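Local coordinates for protein glycoside hydrolase family 43 (Halothermothrix orenii, PDB 4QQS) that hydrolyses glycosidic bonds as a five-bladed beta-propeller with alpha-L-arabinofuranosidase activity, probably acting on arabinose-bearing plant polysaccharides such as xylan, at residues A[76-80]-A[164-168]; A[97-101]-A[113-119]. All coordinates share one frame; numbering follows the deposited sequence. Where two conformers were deposited one is given.

Interaction 1 (A[76-80]-A[164-168])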
ATOM      1  N   VAL A  76      -4.639   7.210  -1.877  1.00 10.52           N
ATOM      2  CA  VAL A  76      -5.151   8.465  -2.399  1.00 10.83           C
ATOM      3  C   VAL A  76      -4.185   9.089  -3.404  1.00 11.28           C
ATOM      4  O   VAL A  76      -3.010   9.275  -3.098  1.00 13.49           O
ATOM      5  CB  VAL A  76      -5.410   9.450  -1.243  1.00 11.23           C
ATOM      6  CG1 VAL A  76      -5.925  10.775  -1.764  1.00 11.56           C
ATOM      7  CG2 VAL A  76      -6.401   8.854  -0.249  1.00 11.35           C
ATOM      8  N   ILE A  77      -4.698   9.405  -4.592  1.00 10.27           N
ATOM      9  CA  ILE A  77      -3.933  10.122  -5.611  1.00 10.45           C
ATOM     10  C   ILE A  77      -4.564  11.478  -5.894  1.00  9.79           C
ATOM     11  O   ILE A  77      -5.745  11.682  -5.648  1.00  9.22           O
ATOM     12  CB  ILE A  77      -3.815   9.324  -6.940  1.00 10.94           C
ATOM     13  CG1 ILE A  77      -5.177   9.110  -7.604  1.00 10.99           C
ATOM     14  CG2 ILE A  77      -3.120   7.997  -6.679  1.00 12.31           C
ATOM     15  CD1 ILE A  77      -5.103   8.486  -8.987  1.00 12.37           C
ATOM     16  N   PHE A  78      -3.748  12.401  -6.389  1.00 10.80           N
ATOM     17  CA  PHE A  78      -4.227  13.679  -6.896  1.00 11.35           C
ATOM     18  C   PHE A  78      -4.209  13.597  -8.419  1.00 11.62           C
ATOM     19  O   PHE A  78      -3.140  13.479  -9.020  1.00 12.79           O
ATOM     20  CB  PHE A  78      -3.342  14.808  -6.392  1.00 12.26           C
ATOM     21  CG  PHE A  78      -3.815  16.167  -6.796  1.00 13.63           C
ATOM     22  CD1 PHE A  78      -4.947  16.712  -6.228  1.00 14.58           C
ATOM     23  CD2 PHE A  78      -3.124  16.905  -7.743  1.00 15.31           C
ATOM     24  CE1 PHE A  78      -5.378  17.964  -6.598  1.00 16.23           C
ATOM     25  CE2 PHE A  78      -3.558  18.157  -8.112  1.00 16.53           C
ATOM     26  CZ  PHE A  78      -4.686  18.678  -7.536  1.00 16.86           C
ATOM     27  N   TYR A  79      -5.397  13.617  -9.027  1.00 11.95           N
ATOM     28  CA  TYR A  79      -5.577  13.303 -10.453  1.00 13.38           C
ATOM     29  C   TYR A  79      -6.727  14.132 -10.944  1.00 14.80           C
ATOM     30  O   TYR A  79      -7.745  14.195 -10.275  1.00 14.83           O
ATOM     31  CB  TYR A  79      -5.903  11.808 -10.619  1.00 13.67           C
ATOM     32  CG  TYR A  79      -6.167  11.300 -12.033  1.00 13.77           C
ATOM     33  CD1 TYR A  79      -5.117  11.072 -12.917  1.00 13.84           C
ATOM     34  CD2 TYR A  79      -7.454  10.999 -12.461  1.00 14.42           C
ATOM     35  CE1 TYR A  79      -5.345  10.575 -14.185  1.00 14.18           C
ATOM     36  CE2 TYR A  79      -7.687  10.510 -13.741  1.00 14.44           C
ATOM     37  CZ  TYR A  79      -6.626  10.299 -14.597  1.00 14.45           C
ATOM     38  OH  TYR A  79      -6.828   9.795 -15.865  1.00 15.21           O
ATOM     39  N   ASN A  80      -6.558  14.778 -12.097  1.00 15.60           N
ATOM     40  CA  ASN A  80      -7.574  15.663 -12.649  1.00 17.35           C
ATOM     41  C   ASN A  80      -8.051  16.673 -11.604  1.00 15.81           C
ATOM     42  O   ASN A  80      -9.248  16.924 -11.441  1.00 16.69           O
ATOM     43  CB  ASN A  80      -8.733  14.847 -13.213  1.00 19.84           C
ATOM     44  CG  ASN A  80      -8.376  14.134 -14.519  1.00 22.02           C
ATOM     45  OD1 ASN A  80      -7.362  14.424 -15.159  1.00 23.12           O
ATOM     46  ND2 ASN A  80      -9.227  13.202 -14.921  1.00 22.90           N
ATOM     47  N   SER A 164      -9.603   3.224 -17.807  1.00 12.07           N
ATOM     48  CA  SER A 164     -10.107   4.320 -18.596  1.00 12.50           C
ATOM     49  C   SER A 164      -9.621   5.624 -17.973  1.00 11.82           C
ATOM     50  O   SER A 164      -9.240   5.680 -16.786  1.00 12.26           O
ATOM     51  CB  SER A 164     -11.631   4.290 -18.629  1.00 13.03           C
ATOM     52  OG  SER A 164     -12.151   4.284 -17.310  1.00 13.20           O
ATOM     53  N   GLN A 165      -9.676   6.689 -18.764  1.00 12.83           N
ATOM     54  CA  GLN A 165      -9.223   7.984 -18.299  1.00 14.36           C
ATOM     55  C   GLN A 165     -10.005   8.483 -17.093  1.00 14.43           C
ATOM     56  O   GLN A 165      -9.447   9.199 -16.266  1.00 14.74           O
ATOM     57  CB  GLN A 165      -9.304   9.015 -19.433  1.00 16.46           C
ATOM     58  CG  GLN A 165      -8.225   8.846 -20.492  1.00 19.48           C
ATOM     59  CD  GLN A 165      -6.851   9.218 -19.975  1.00 22.08           C
ATOM     60  OE1 GLN A 165      -6.661  10.301 -19.424  1.00 23.70           O
ATOM     61  NE2 GLN A 165      -5.888   8.305 -20.121  1.00 23.09           N
ATOM     62  N   ASP A 166     -11.279   8.102 -16.990  1.00 14.15           N
ATOM     63  CA  ASP A 166     -12.113   8.522 -15.864  1.00 14.22           C
ATOM     64  C   ASP A 166     -12.014   7.614 -14.633  1.00 14.11           C
ATOM     65  O   ASP A 166     -12.685   7.858 -13.630  1.00 15.25           O
ATOM     66  CB  ASP A 166     -13.578   8.724 -16.291  1.00 14.38           C
ATOM     67  CG  ASP A 166     -14.246   7.467 -16.854  1.00 15.00           C
ATOM     68  OD1 ASP A 166     -13.709   6.355 -16.694  1.00 15.29           O
ATOM     69  OD2 ASP A 166     -15.349   7.618 -17.438  1.00 15.66           O
ATOM     70  N   LEU A 167     -11.141   6.610 -14.713  1.00 13.20           N
ATOM     71  CA  LEU A 167     -10.914   5.640 -13.646  1.00 12.80           C
ATOM     72  C   LEU A 167     -12.098   4.720 -13.335  1.00 12.64           C
ATOM     73  O   LEU A 167     -12.058   4.004 -12.343  1.00 13.33           O
ATOM     74  CB  LEU A 167     -10.439   6.321 -12.357  1.00 13.23           C
ATOM     75  CG  LEU A 167      -9.300   7.331 -12.470  1.00 12.93           C
ATOM     76  CD1 LEU A 167      -8.924   7.866 -11.099  1.00 13.66           C
ATOM     77  CD2 LEU A 167      -8.077   6.759 -13.189  1.00 12.96           C
ATOM     78  N   LEU A 168     -13.134   4.723 -14.181  1.00 12.87           N
ATOM     79  CA  LEU A 168     -14.341   3.933 -13.908  1.00 12.60           C
ATOM     80  C   LEU A 168     -14.375   2.544 -14.552  1.00 12.17           C
ATOM     81  O   LEU A 168     -15.221   1.721 -14.178  1.00 13.20           O
ATOM     82  CB  LEU A 168     -15.589   4.708 -14.325  1.00 13.33           C
ATOM     83  CG  LEU A 168     -15.742   6.096 -13.712  1.00 14.38           C
ATOM     84  CD1 LEU A 168     -16.988   6.769 -14.267  1.00 14.61           C
ATOM     85  CD2 LEU A 168     -15.789   6.056 -12.194  1.00 15.96           C
TER
HETATM   86  O   HOH W   1      -6.465  12.502 -17.311  1.00 22.45           O
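Leu167 lies along one flank of the Tyr79 ring, its CD1 3.7 Å from Tyr79 CD2 and its CD2 methyl closer to the hydroxyl end of the ring. The contact joins two blades of the five-bladed beta-propeller: Tyr79 ends strand 72-79 of one four-stranded blade, and Leu167 closes a type I beta turn, Ser164 to Leu167, in the loop after strand 153-162 of the next. The tyrosine and leucine side chains slide past each other in opposite directions, and the ring swings across the interface because CG is anti to the backbone N (chi1 178°). Its OH then meets the backbone carbonyl of Gln165, donating to Gln165 O at 2.7 Å. That oxygen sits at the ring edge and is approached in its own carbonyl plane, on a lone pair, with a C=O...donor angle of 132°, and the bond restrains the ring at its hydroxyl end. Ile77 CD1 adds a looser apolar touch to Leu167 CD1 at 4.4 Å, while Pro137 of strand 137-143 packs against both Tyr79 and Leu167. On the outer side the interface turns polar: Asn80 lays its amide carbon over a face of the Tyr79 ring, near the rim, and a water donates to both Asn80 OD1 and Gln165 OE1. Asp166 OD1 takes the N-H of Leu168 at 3.1 Å, an Asx turn that overlaps the end of the beta turn. From the opposite face of the carboxylate, Ser164 OG donates to the same Asp166 OD1 at 2.7 Å.

Interaction 2 (A[97-101]-A[113-119]); sequences KIALA and IKAPLFD
Leu100 and Ile113 meet at one end of the apolar centre, CD2 of the leucine 3.7 Å from CD1 of the isoleucine, and Leu117 CD1 touches Leu100 CB at 4.2 Å. Here the outer side of a propeller blade is closed: strand 96-103 takes up the chain following the short edge strand 111-112, and the antiparallel pairing carries a classic beta bulge in which Ile113 and Lys114 both face Leu100. Further along is Ile98, modelled in two conformers; in one of them CG2 touches Leu117 CD2, and CD1 appears to pack obliquely against Phe118. Phe118 CG sits between its backbone N and carbonyl carbon (chi1 64°), which brings CE1 and CZ to that methyl. The Ile98 side chain lies about 7 Å from that of Asp126, predicted to tune the catalytic acid. On the other face of the strand Ala99 CB meets Ala115 CB, with Trp66 packed against both, and Pro116, preceded by a cis peptide, sets its CB against Lys97 CB. At the bulge Leu100 O accepts from Ile113 N, 2.8 Å away, and from Lys114 N, while Leu100 N donates to Lys114 O at 3.0 Å; Leu117 N donates to Ile98 O. A water bridges Ile98 N and Phe118 O, over the centre of one Phe118 face. At the polar edge Lys97 NZ reaches Asp119 OD2 at 2.7 Å and forms further salt bridges with Asp91 and Asp93. Replacing Lys97 with an alanine would probably leave these three carboxylates without their shared countercharge. The ammonium nitrogen meets Asp119 OD2 45° out of the carboxylate plane, while Asp119 OD1 accepts from Gly121 N.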
ATOM      1  N   LYS A  97     -14.449  -6.191  -1.956  1.00  7.13           N
ATOM      2  CA  LYS A  97     -14.421  -5.510  -3.246  1.00  7.22           C
ATOM      3  C   LYS A  97     -13.741  -4.167  -3.107  1.00  6.90           C
ATOM      4  O   LYS A  97     -13.768  -3.529  -2.051  1.00  7.82           O
ATOM      5  CB  LYS A  97     -15.840  -5.325  -3.795  1.00  7.98           C
ATOM      6  CG  LYS A  97     -16.657  -6.613  -3.838  1.00  8.58           C
ATOM      7  CD  LYS A  97     -18.091  -6.398  -4.311  1.00  9.59           C
ATOM      8  CE  LYS A  97     -18.910  -7.651  -4.083  1.00 10.07           C
ATOM      9  NZ  LYS A  97     -20.353  -7.431  -4.375  1.00 11.29           N
ATOM     10  N   ILE A  98     -13.125  -3.752  -4.207  1.00  7.00           N
ATOM     11  CA  ILE A  98     -12.517  -2.439  -4.311  0.64  6.61           C
ATOM     12  C   ILE A  98     -13.592  -1.404  -4.636  1.00  6.94           C
ATOM     13  O   ILE A  98     -14.539  -1.694  -5.380  1.00  7.88           O
ATOM     14  CB  ILE A  98     -11.403  -2.506  -5.360  0.64  6.62           C
ATOM     15  CG1 ILE A  98     -10.248  -3.325  -4.774  0.64  6.62           C
ATOM     16  CG2 ILE A  98     -10.933  -1.123  -5.809  0.64  6.29           C
ATOM     17  CD1 ILE A  98      -9.334  -3.915  -5.821  0.64  6.81           C
ATOM     18  N   ALA A  99     -13.444  -0.219  -4.045  1.00  7.12           N
ATOM     19  CA  ALA A  99     -14.306   0.927  -4.272  1.00  7.11           C
ATOM     20  C   ALA A  99     -13.452   2.151  -4.582  1.00  7.17           C
ATOM     21  O   ALA A  99     -12.279   2.228  -4.205  1.00  7.59           O
ATOM     22  CB  ALA A  99     -15.156   1.195  -3.042  1.00  8.36           C
ATOM     23  N   LEU A 100     -14.081   3.113  -5.253  1.00  7.40           N
ATOM     24  CA  LEU A 100     -13.479   4.380  -5.631  1.00  7.43           C
ATOM     25  C   LEU A 100     -14.310   5.542  -5.092  1.00  7.49           C
ATOM     26  O   LEU A 100     -15.528   5.579  -5.288  1.00  8.20           O
ATOM     27  CB  LEU A 100     -13.413   4.479  -7.154  1.00  8.13           C
ATOM     28  CG  LEU A 100     -12.713   5.708  -7.740  1.00  9.63           C
ATOM     29  CD1 LEU A 100     -11.224   5.667  -7.452  1.00 10.51           C
ATOM     30  CD2 LEU A 100     -12.965   5.822  -9.239  1.00 10.96           C
ATOM     31  N   ALA A 101     -13.635   6.488  -4.444  1.00  7.94           N
ATOM     32  CA  ALA A 101     -14.249   7.675  -3.857  1.00  7.88           C
ATOM     33  C   ALA A 101     -13.419   8.897  -4.243  1.00  8.32           C
ATOM     34  O   ALA A 101     -12.275   8.766  -4.684  1.00  9.06           O
ATOM     35  CB  ALA A 101     -14.314   7.544  -2.350  1.00  8.27           C
ATOM     36  N   ILE A 113     -17.768   7.277  -5.522  1.00  9.79           N
ATOM     37  CA  ILE A 113     -18.176   7.508  -6.893  1.00 11.04           C
ATOM     38  C   ILE A 113     -18.463   6.214  -7.659  1.00 10.69           C
ATOM     39  O   ILE A 113     -19.338   6.219  -8.514  1.00 12.74           O
ATOM     40  CB  ILE A 113     -17.250   8.485  -7.650  1.00 14.79           C
ATOM     41  CG1 ILE A 113     -15.844   7.926  -7.810  1.00 16.08           C
ATOM     42  CG2 ILE A 113     -17.270   9.861  -6.940  1.00 16.51           C
ATOM     43  CD1 ILE A 113     -14.910   8.851  -8.576  1.00 16.69           C
ATOM     44  N   LYS A 114     -17.790   5.114  -7.329  1.00  9.56           N
ATOM     45  CA  LYS A 114     -18.165   3.800  -7.851  1.00  9.91           C
ATOM     46  C   LYS A 114     -17.775   2.768  -6.798  1.00  9.41           C
ATOM     47  O   LYS A 114     -16.608   2.441  -6.623  1.00  9.39           O
ATOM     48  CB  LYS A 114     -17.535   3.520  -9.218  1.00 11.84           C
ATOM     49  CG  LYS A 114     -18.206   2.384  -9.964  1.00 12.18           C
ATOM     50  CD  LYS A 114     -17.739   2.281 -11.394  1.00 13.97           C
ATOM     51  CE  LYS A 114     -18.319   1.077 -12.111  1.00 16.66           C
ATOM     52  NZ  LYS A 114     -18.005   1.166 -13.557  1.00 19.32           N
ATOM     53  N   ALA A 115     -18.786   2.287  -6.089  1.00 10.04           N
ATOM     54  CA  ALA A 115     -18.600   1.386  -4.968  1.00 10.23           C
ATOM     55  C   ALA A 115     -19.620   0.259  -5.085  1.00 10.75           C
ATOM     56  O   ALA A 115     -20.792   0.478  -4.827  1.00 11.96           O
ATOM     57  CB  ALA A 115     -18.770   2.140  -3.656  1.00 10.80           C
ATOM     58  N   PRO A 116     -19.188  -0.946  -5.493  1.00 10.06           N
ATOM     59  CA  PRO A 116     -17.813  -1.338  -5.824  1.00  9.75           C
ATOM     60  C   PRO A 116     -17.365  -0.813  -7.187  1.00  8.99           C
ATOM     61  O   PRO A 116     -18.184  -0.539  -8.085  1.00 10.42           O
ATOM     62  CB  PRO A 116     -17.889  -2.860  -5.850  1.00 10.66           C
ATOM     63  CG  PRO A 116     -19.271  -3.148  -6.310  1.00 11.61           C
ATOM     64  CD  PRO A 116     -20.131  -2.061  -5.694  1.00 11.00           C
ATOM     65  N   LEU A 117     -16.056  -0.712  -7.356  1.00  8.08           N
ATOM     66  CA  LEU A 117     -15.477  -0.266  -8.615  1.00  8.32           C
ATOM     67  C   LEU A 117     -15.655  -1.344  -9.693  1.00  8.74           C
ATOM     68  O   LEU A 117     -15.925  -1.026 -10.859  1.00 10.12           O
ATOM     69  CB  LEU A 117     -13.999   0.049  -8.399  1.00  8.46           C
ATOM     70  CG  LEU A 117     -13.211   0.463  -9.637  1.00  8.96           C
ATOM     71  CD1 LEU A 117     -13.779   1.723 -10.292  1.00  9.59           C
ATOM     72  CD2 LEU A 117     -11.756   0.672  -9.264  1.00  9.88           C
ATOM     73  N   PHE A 118     -15.487  -2.602  -9.301  1.00  8.48           N
ATOM     74  CA  PHE A 118     -15.761  -3.744 -10.161  1.00  8.72           C
ATOM     75  C   PHE A 118     -16.175  -4.901  -9.267  1.00  8.79           C
ATOM     76  O   PHE A 118     -15.943  -4.866  -8.054  1.00  8.77           O
ATOM     77  CB  PHE A 118     -14.562  -4.112 -11.060  1.00  8.74           C
ATOM     78  CG  PHE A 118     -13.322  -4.576 -10.320  1.00  8.69           C
ATOM     79  CD1 PHE A 118     -12.396  -3.653  -9.856  1.00  8.55           C
ATOM     80  CD2 PHE A 118     -13.051  -5.933 -10.127  1.00  8.92           C
ATOM     81  CE1 PHE A 118     -11.234  -4.068  -9.202  1.00  8.54           C
ATOM     82  CE2 PHE A 118     -11.891  -6.348  -9.488  1.00  9.04           C
ATOM     83  CZ  PHE A 118     -10.992  -5.406  -9.021  1.00  8.88           C
ATOM     84  N   ASP A 119     -16.805  -5.913  -9.856  1.00  9.36           N
ATOM     85  CA  ASP A 119     -17.362  -7.007  -9.074  1.00 10.40           C
ATOM     86  C   ASP A 119     -17.353  -8.259  -9.924  1.00  9.86           C
ATOM     87  O   ASP A 119     -17.995  -8.297 -10.973  1.00 11.35           O
ATOM     88  CB  ASP A 119     -18.786  -6.640  -8.639  1.00 12.07           C
ATOM     89  CG  ASP A 119     -19.372  -7.594  -7.623  1.00 12.98           C
ATOM     90  OD1 ASP A 119     -18.754  -8.643  -7.326  1.00 13.88           O
ATOM     91  OD2 ASP A 119     -20.465  -7.267  -7.102  1.00 13.49           O
TER
HETATM   92  O   HOH W   2     -13.590  -5.437  -6.601  1.00 11.82           O

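In the fold
Both contacts involve the blade built from strands 72-79 to 111-112, but at different places. Interaction 2 is local, closing the outer part of that blade on itself through paired backbones and a largely buried apolar layer; interaction 1 spans 84 residues to bring a turn of the following blade against the innermost strand, with less buried area and one direct hydrogen bond from a side chain. Each is partly buried, and each passes from apolar packing to a polar margin, water-bridged amides in 76-80/164-168 and a salt bridge in 97-101/113-119. They adjoin: Lys114 NZ probably donates to Leu168 O, and Leu167 O packs against Leu117 CD1 and Leu100 CD2.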